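Side-chain contacts in concanavalin A-like lectin protein kinase family protein (Theobroma cacao, PDB 6CTH), which probably transfers phosphate from ATP to protein substrates as the kinase domain of a lectin-type plant receptor kinase: residues H102-K107 with A207-S212; L110-R115 with K257-L262. One frame throughout, in Å; residues are numbered along the deposited sequence.

Contact 1 of 2, residues H102-K107 with A207-S212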
ATOM      1  N   HIS A 102      -1.508  -3.136  12.043  1.00 39.68           N
ATOM      2  CA  HIS A 102      -2.365  -4.282  12.425  1.00 40.30           C
ATOM      3  C   HIS A 102      -1.777  -5.600  12.046  1.00 40.85           C
ATOM      4  O   HIS A 102      -1.618  -6.487  12.895  1.00 43.56           O
ATOM      5  CB  HIS A 102      -3.736  -4.148  11.811  1.00 40.78           C
ATOM      6  CG  HIS A 102      -4.467  -2.948  12.296  1.00 40.57           C
ATOM      7  ND1 HIS A 102      -5.477  -3.035  13.224  1.00 40.87           N
ATOM      8  CD2 HIS A 102      -4.388  -1.650  11.943  1.00 41.41           C
ATOM      9  CE1 HIS A 102      -5.991  -1.839  13.420  1.00 40.86           C
ATOM     10  NE2 HIS A 102      -5.337  -0.975  12.672  1.00 42.28           N
ATOM     11  N   ILE A 103      -1.347  -5.720  10.809  1.00 40.18           N
ATOM     12  CA  ILE A 103      -0.868  -7.024  10.364  1.00 41.43           C
ATOM     13  C   ILE A 103       0.506  -7.413  10.882  1.00 40.69           C
ATOM     14  O   ILE A 103       0.750  -8.609  11.079  1.00 42.55           O
ATOM     15  CB  ILE A 103      -0.932  -7.201   8.847  1.00 42.52           C
ATOM     16  CG1 ILE A 103      -0.046  -6.204   8.098  1.00 42.25           C
ATOM     17  CG2 ILE A 103      -2.379  -7.174   8.383  1.00 42.92           C
ATOM     18  CD1 ILE A 103       0.209  -6.724   6.693  1.00 44.62           C
ATOM     19  N   PHE A 104       1.413  -6.457  11.048  1.00 40.46           N
ATOM     20  CA  PHE A 104       2.766  -6.792  11.572  1.00 41.30           C
ATOM     21  C   PHE A 104       2.950  -6.451  13.051  1.00 43.35           C
ATOM     22  O   PHE A 104       3.599  -7.232  13.779  1.00 43.41           O
ATOM     23  CB  PHE A 104       3.886  -6.126  10.763  1.00 39.97           C
ATOM     24  CG  PHE A 104       3.780  -6.336   9.271  1.00 38.73           C
ATOM     25  CD1 PHE A 104       3.564  -7.607   8.739  1.00 38.85           C
ATOM     26  CD2 PHE A 104       3.962  -5.275   8.397  1.00 38.41           C
ATOM     27  CE1 PHE A 104       3.479  -7.776   7.383  1.00 37.66           C
ATOM     28  CE2 PHE A 104       3.893  -5.469   7.009  1.00 37.16           C
ATOM     29  CZ  PHE A 104       3.655  -6.707   6.532  1.00 36.64           C
ATOM     30  N   LYS A 105       2.436  -5.302  13.476  1.00 44.33           N
ATOM     31  CA  LYS A 105       2.644  -4.790  14.845  1.00 48.67           C
ATOM     32  C   LYS A 105       1.566  -5.089  15.881  1.00 49.38           C
ATOM     33  O   LYS A 105       1.623  -4.533  16.978  1.00 53.97           O
ATOM     34  CB  LYS A 105       2.879  -3.283  14.817  1.00 49.76           C
ATOM     35  CG  LYS A 105       4.088  -2.872  14.007  1.00 51.78           C
ATOM     36  CD  LYS A 105       4.131  -1.362  13.873  1.00 54.69           C
ATOM     37  CE  LYS A 105       5.490  -0.874  13.383  1.00 56.46           C
ATOM     38  NZ  LYS A 105       5.425   0.615  13.247  1.00 58.50           N
ATOM     39  N   GLY A 106       0.604  -5.945  15.562  1.00 49.15           N
ATOM     40  CA  GLY A 106      -0.439  -6.330  16.510  1.00 49.14           C
ATOM     41  C   GLY A 106      -1.272  -5.247  17.160  1.00 49.67           C
ATOM     42  O   GLY A 106      -1.740  -5.437  18.269  1.00 50.79           O
ATOM     43  N   LYS A 107      -1.523  -4.120  16.481  1.00 49.35           N
ATOM     44  CA  LYS A 107      -2.514  -3.149  16.964  1.00 49.23           C
ATOM     45  C   LYS A 107      -3.897  -3.805  17.149  1.00 50.42           C
ATOM     46  O   LYS A 107      -4.620  -3.469  18.080  1.00 52.01           O
ATOM     47  CB  LYS A 107      -2.626  -1.926  16.027  1.00 48.74           C
ATOM     48  N   ALA A 207      -0.355  -8.828  -0.940  1.00 29.84           N
ATOM     49  CA  ALA A 207      -1.337  -9.896  -0.763  1.00 30.84           C
ATOM     50  C   ALA A 207      -0.761 -11.012   0.126  1.00 31.74           C
ATOM     51  O   ALA A 207      -1.416 -11.502   1.026  1.00 32.26           O
ATOM     52  CB  ALA A 207      -1.730 -10.472  -2.101  1.00 31.39           C
ATOM     53  N   LEU A 208       0.489 -11.354  -0.120  1.00 32.15           N
ATOM     54  CA  LEU A 208       1.153 -12.425   0.655  1.00 32.98           C
ATOM     55  C   LEU A 208       1.464 -12.020   2.080  1.00 33.40           C
ATOM     56  O   LEU A 208       1.403 -12.860   2.986  1.00 35.35           O
ATOM     57  CB  LEU A 208       2.389 -12.900  -0.084  1.00 33.38           C
ATOM     58  CG  LEU A 208       2.088 -13.552  -1.437  1.00 33.97           C
ATOM     59  CD1 LEU A 208       3.326 -13.992  -2.156  1.00 34.79           C
ATOM     60  CD2 LEU A 208       1.107 -14.721  -1.344  1.00 34.63           C
ATOM     61  N   GLU A 209       1.815 -10.745   2.289  1.00 32.96           N
ATOM     62  CA  GLU A 209       2.003 -10.198   3.640  1.00 33.20           C
ATOM     63  C   GLU A 209       0.711 -10.285   4.415  1.00 34.09           C
ATOM     64  O   GLU A 209       0.706 -10.587   5.594  1.00 33.86           O
ATOM     65  CB  GLU A 209       2.487  -8.747   3.638  1.00 32.61           C
ATOM     66  CG  GLU A 209       3.862  -8.552   3.039  1.00 33.17           C
ATOM     67  CD  GLU A 209       4.350  -7.149   3.002  1.00 34.55           C
ATOM     68  OE1 GLU A 209       3.503  -6.247   2.695  1.00 34.62           O
ATOM     69  OE2 GLU A 209       5.574  -6.904   3.288  1.00 34.35           O
ATOM     70  N   ILE A 210      -0.418  -9.929   3.767  1.00 33.54           N
ATOM     71  CA  ILE A 210      -1.702  -9.980   4.430  1.00 34.37           C
ATOM     72  C   ILE A 210      -2.136 -11.427   4.814  1.00 35.85           C
ATOM     73  O   ILE A 210      -2.618 -11.676   5.921  1.00 37.69           O
ATOM     74  CB  ILE A 210      -2.743  -9.272   3.533  1.00 33.43           C
ATOM     75  CG1 ILE A 210      -2.465  -7.783   3.486  1.00 32.92           C
ATOM     76  CG2 ILE A 210      -4.172  -9.507   3.982  1.00 34.57           C
ATOM     77  CD1 ILE A 210      -3.328  -7.028   2.472  1.00 33.06           C
ATOM     78  N   ALA A 211      -1.946 -12.371   3.915  1.00 36.51           N
ATOM     79  CA  ALA A 211      -2.229 -13.792   4.180  1.00 37.24           C
ATOM     80  C   ALA A 211      -1.401 -14.344   5.361  1.00 38.15           C
ATOM     81  O   ALA A 211      -1.912 -15.117   6.178  1.00 38.45           O
ATOM     82  CB  ALA A 211      -1.916 -14.610   2.945  1.00 37.19           C
ATOM     83  N   SER A 212      -0.150 -13.927   5.412  1.00 37.68           N
ATOM     84  CA  SER A 212       0.863 -14.586   6.267  1.00 38.22           C
ATOM     85  C   SER A 212       1.156 -13.837   7.569  1.00 38.71           C
ATOM     86  O   SER A 212       1.726 -14.417   8.527  1.00 38.31           O
ATOM     87  CB  SER A 212       2.149 -14.777   5.444  1.00 37.75           C
ATOM     88  OG  SER A 212       2.849 -13.539   5.265  1.00 36.49           O
TER

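Contact 2 of 2, residues L110-R115 with K257-L262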
ATOM      1  N   LEU A 110      -6.541  -8.836  12.687  1.00 45.08           N
ATOM      2  CA  LEU A 110      -7.467  -8.737  11.565  1.00 44.76           C
ATOM      3  C   LEU A 110      -8.013 -10.113  11.244  1.00 44.08           C
ATOM      4  O   LEU A 110      -7.241 -11.024  10.973  1.00 43.50           O
ATOM      5  CB  LEU A 110      -6.784  -8.106  10.338  1.00 44.32           C
ATOM      6  CG  LEU A 110      -6.440  -6.601  10.501  1.00 45.18           C
ATOM      7  CD1 LEU A 110      -5.894  -6.022   9.214  1.00 45.80           C
ATOM      8  CD2 LEU A 110      -7.605  -5.743  10.938  1.00 44.59           C
ATOM      9  N   THR A 111      -9.335 -10.266  11.263  1.00 44.49           N
ATOM     10  CA  THR A 111      -9.979 -11.536  10.890  1.00 44.75           C
ATOM     11  C   THR A 111      -9.687 -11.867   9.423  1.00 43.73           C
ATOM     12  O   THR A 111      -9.331 -10.973   8.618  1.00 42.67           O
ATOM     13  CB  THR A 111     -11.515 -11.522  11.029  1.00 46.20           C
ATOM     14  OG1 THR A 111     -12.088 -10.590  10.093  1.00 46.18           O
ATOM     15  CG2 THR A 111     -11.982 -11.153  12.465  1.00 47.27           C
ATOM     16  N   TRP A 112      -9.846 -13.142   9.084  1.00 43.11           N
ATOM     17  CA  TRP A 112      -9.706 -13.591   7.718  1.00 42.31           C
ATOM     18  C   TRP A 112     -10.651 -12.804   6.799  1.00 41.61           C
ATOM     19  O   TRP A 112     -10.228 -12.363   5.723  1.00 41.14           O
ATOM     20  CB  TRP A 112      -9.937 -15.089   7.534  1.00 42.27           C
ATOM     21  CG  TRP A 112      -9.840 -15.382   6.107  1.00 42.12           C
ATOM     22  CD1 TRP A 112     -10.868 -15.564   5.243  1.00 41.85           C
ATOM     23  CD2 TRP A 112      -8.643 -15.390   5.333  1.00 41.40           C
ATOM     24  NE1 TRP A 112     -10.383 -15.713   3.974  1.00 41.74           N
ATOM     25  CE2 TRP A 112      -9.016 -15.584   4.003  1.00 41.58           C
ATOM     26  CE3 TRP A 112      -7.296 -15.217   5.632  1.00 41.50           C
ATOM     27  CZ2 TRP A 112      -8.079 -15.674   2.972  1.00 41.07           C
ATOM     28  CZ3 TRP A 112      -6.352 -15.302   4.597  1.00 40.89           C
ATOM     29  CH2 TRP A 112      -6.768 -15.508   3.282  1.00 41.03           C
ATOM     30  N   GLU A 113     -11.917 -12.665   7.197  1.00 41.93           N
ATOM     31  CA  GLU A 113     -12.905 -12.005   6.353  1.00 41.38           C
ATOM     32  C   GLU A 113     -12.494 -10.531   6.059  1.00 40.06           C
ATOM     33  O   GLU A 113     -12.589 -10.059   4.919  1.00 38.91           O
ATOM     34  CB  GLU A 113     -14.314 -12.092   6.980  1.00 42.85           C
ATOM     35  N   VAL A 114     -12.002  -9.839   7.068  1.00 39.59           N
ATOM     36  CA  VAL A 114     -11.516  -8.476   6.880  1.00 38.69           C
ATOM     37  C   VAL A 114     -10.284  -8.434   5.966  1.00 38.02           C
ATOM     38  O   VAL A 114     -10.226  -7.596   5.081  1.00 36.77           O
ATOM     39  CB  VAL A 114     -11.285  -7.770   8.226  1.00 39.23           C
ATOM     40  CG1 VAL A 114     -10.480  -6.489   8.045  1.00 39.27           C
ATOM     41  CG2 VAL A 114     -12.619  -7.486   8.914  1.00 40.02           C
ATOM     42  N   ARG A 115      -9.352  -9.367   6.120  1.00 37.45           N
ATOM     43  CA  ARG A 115      -8.162  -9.376   5.276  1.00 37.06           C
ATOM     44  C   ARG A 115      -8.449  -9.581   3.786  1.00 35.80           C
ATOM     45  O   ARG A 115      -7.868  -8.915   2.941  1.00 35.37           O
ATOM     46  CB  ARG A 115      -7.199 -10.468   5.741  1.00 38.49           C
ATOM     47  CG  ARG A 115      -6.520 -10.180   7.063  1.00 39.17           C
ATOM     48  CD  ARG A 115      -5.636 -11.338   7.488  1.00 40.75           C
ATOM     49  NE  ARG A 115      -5.436 -11.359   8.930  1.00 41.22           N
ATOM     50  CZ  ARG A 115      -4.276 -11.616   9.522  1.00 42.58           C
ATOM     51  NH1 ARG A 115      -3.200 -11.877   8.799  1.00 42.19           N
ATOM     52  NH2 ARG A 115      -4.196 -11.609  10.842  1.00 43.12           N
ATOM     53  N   LYS A 257     -10.354 -22.140   0.917  1.00 50.00           N
ATOM     54  CA  LYS A 257     -10.543 -21.865  -0.495  1.00 50.47           C
ATOM     55  C   LYS A 257     -10.066 -20.420  -0.847  1.00 47.89           C
ATOM     56  O   LYS A 257      -9.415 -20.202  -1.867  1.00 46.29           O
ATOM     57  CB  LYS A 257     -12.019 -22.029  -0.783  1.00 52.59           C
ATOM     58  CG  LYS A 257     -12.424 -21.910  -2.220  1.00 55.37           C
ATOM     59  CD  LYS A 257     -13.956 -21.862  -2.320  1.00 57.18           C
ATOM     60  CE  LYS A 257     -14.403 -21.434  -3.704  1.00 59.09           C
ATOM     61  NZ  LYS A 257     -13.805 -22.333  -4.743  1.00 60.85           N
ATOM     62  N   GLN A 258     -10.402 -19.466   0.015  1.00 45.62           N
ATOM     63  CA  GLN A 258      -9.993 -18.056  -0.153  1.00 44.84           C
ATOM     64  C   GLN A 258      -8.520 -17.909   0.136  1.00 43.70           C
ATOM     65  O   GLN A 258      -7.837 -17.132  -0.511  1.00 42.73           O
ATOM     66  CB  GLN A 258     -10.819 -17.113   0.735  1.00 44.59           C
ATOM     67  CG  GLN A 258     -12.265 -16.934   0.284  1.00 46.05           C
ATOM     68  CD  GLN A 258     -13.085 -16.024   1.183  1.00 45.79           C
ATOM     69  OE1 GLN A 258     -12.681 -15.652   2.278  1.00 46.71           O
ATOM     70  NE2 GLN A 258     -14.258 -15.669   0.715  1.00 45.84           N
ATOM     71  N   LEU A 259      -7.987 -18.692   1.076  1.00 44.51           N
ATOM     72  CA  LEU A 259      -6.564 -18.609   1.373  1.00 42.90           C
ATOM     73  C   LEU A 259      -5.761 -19.090   0.192  1.00 42.41           C
ATOM     74  O   LEU A 259      -4.780 -18.465  -0.181  1.00 40.79           O
ATOM     75  CB  LEU A 259      -6.168 -19.430   2.614  1.00 44.51           C
ATOM     76  CG  LEU A 259      -4.668 -19.552   2.869  1.00 43.76           C
ATOM     77  CD1 LEU A 259      -3.972 -18.214   3.110  1.00 43.35           C
ATOM     78  CD2 LEU A 259      -4.467 -20.477   4.059  1.00 45.24           C
ATOM     79  N   GLU A 260      -6.166 -20.226  -0.385  1.00 42.76           N
ATOM     80  CA  GLU A 260      -5.512 -20.742  -1.552  1.00 43.46           C
ATOM     81  C   GLU A 260      -5.525 -19.720  -2.663  1.00 42.25           C
ATOM     82  O   GLU A 260      -4.528 -19.512  -3.355  1.00 41.39           O
ATOM     83  CB  GLU A 260      -6.234 -22.021  -2.051  1.00 46.62           C
ATOM     84  CG  GLU A 260      -5.600 -22.657  -3.267  1.00 48.59           C
ATOM     85  CD  GLU A 260      -6.288 -23.973  -3.641  1.00 51.09           C
ATOM     86  OE1 GLU A 260      -7.500 -23.941  -3.909  1.00 52.23           O
ATOM     87  OE2 GLU A 260      -5.603 -24.999  -3.586  1.00 55.43           O
ATOM     88  N   CYS A 261      -6.685 -19.113  -2.843  1.00 40.71           N
ATOM     89  CA  CYS A 261      -6.868 -18.173  -3.928  1.00 40.28           C
ATOM     90  C   CYS A 261      -5.965 -16.972  -3.738  1.00 38.97           C
ATOM     91  O   CYS A 261      -5.309 -16.545  -4.678  1.00 38.89           O
ATOM     92  CB  CYS A 261      -8.308 -17.742  -3.987  1.00 40.41           C
ATOM     93  SG  CYS A 261      -8.631 -16.746  -5.450  1.00 40.75           S
ATOM     94  N   LEU A 262      -5.937 -16.458  -2.519  1.00 38.56           N
ATOM     95  CA  LEU A 262      -5.081 -15.314  -2.172  1.00 37.89           C
ATOM     96  C   LEU A 262      -3.628 -15.621  -2.396  1.00 37.56           C
ATOM     97  O   LEU A 262      -2.921 -14.818  -2.980  1.00 37.32           O
ATOM     98  CB  LEU A 262      -5.333 -14.829  -0.741  1.00 37.49           C
ATOM     99  CG  LEU A 262      -4.580 -13.557  -0.309  1.00 36.92           C
ATOM    100  CD1 LEU A 262      -4.850 -12.394  -1.242  1.00 37.69           C
ATOM    101  CD2 LEU A 262      -4.969 -13.143   1.100  1.00 36.68           C
TER

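Contact 1 of 2, residues H102-K107 with A207-S212
The ring of F104 reaches the side chain of E209 with its far corner: CZ of F104 stands 3.6 Å from E209 CD and 3.7 Å from E209 CB. E209 thus comes to the edge of the ring, its CG lying in the ring plane. Ring and carboxylate are turned steeply against each other, their planes 74° apart, and the aromatic edge meets the length of the glutamate from CB to CD, with CE1 of F104 also 4.0 Å from E209 CB. The approach is a van der Waals one; no hydrogen bond joins the two segments. With its CG anti to its own carbonyl carbon (chi1 -64°) and the chain extended beyond it, E209 brings its carboxylate up to CZ of F104, and OE2 is hydrogen-bonded to the hydroxyl of Y183 and to the backbone N of S216. This buried acid is therefore held at its polar end by other parts of the chain, while CZ of F104 lies against it from CB to the carboxylate carbon.

In the protein kinase fold the contact belongs to the C-terminal lobe, where the end of helix 99-103 and the turn after it meet the C-terminal end of helix 196-212. T144, from the loop that follows the magnesium ligand D141, touches I103, F104 and E209 alike.

I103 works beside the phenyl group. Its CG1 sits between the backbone N and the carbonyl carbon (chi1 62°), and CD1 of I103, at the end of that branch, lies 3.4 Å above one face of the F104 ring, offset toward the rim. CD1 of I103 also faces the helix, 4.0 Å from the backbone O of E209 and 4.3 Å from CG1 of I210. Although I210 starts out away from the 102-107 segment, its CG1 meets this methyl, and its side chain also packs on I118 and V119 of helix 112-132.

Contact 2 of 2, residues L110-R115 with K257-L262
W112, in the first turn of helix 112-132, projects its indole onto helix 256-269, joining two helices of the kinase C-terminal lobe. One hydrogen bond crosses the contact: NE1 of W112 donates to OE1 of Q258 over 2.9 Å, moderately bent at 146°. The oxygen lies close to the indole plane and accepts on a lone pair, with ring and amide planes 35° apart.

Apolar packing involves the six-membered part of the indole. With CG anti to the backbone N (chi1 177°), the ring reaches the other helix and sets CH2 of W112 3.7 Å from CD2 of L262 and 3.9 Å from CD1 of L259. The tryptophan crosses L259 at about a right angle but runs past L262 in the opposite sense; F254 touches both W112 and L259.

Polar bonds within 110-115 lie at the start of the tryptophan's helix. T111 is its N-cap, and its OG1 accepts from N of V114. Two nitrogens of R115, which is also salt-bridged through NH1 to D247, converge on the one carbonyl oxygen of L110: R115 NE, 2.7 Å from L110 O, approaches from above the carbonyl plane, while R115 NH2, 3.1 Å from that same oxygen, lies in the plane on a lone pair.

Overall arrangement
From the N terminus, the chain passes through the six-stranded sheet before reaching helix 99-103, where contact 1 begins; after a short turn, 110-115 opens contact 2 at the start of helix 112-132. The chain then runs past the magnesium ligands D141 and D159 to helix 196-212, which closes the first loop, and on to helix 256-269, which closes the second. The two loops therefore cross. The centres of contacts 1 and 2 lie about 12 Å apart, and the contacts touch directly: NH1 of R115 is 2.9 Å from O of I210, while L262 packs on A207 and A211. Together they tie four helices of the C-terminal lobe.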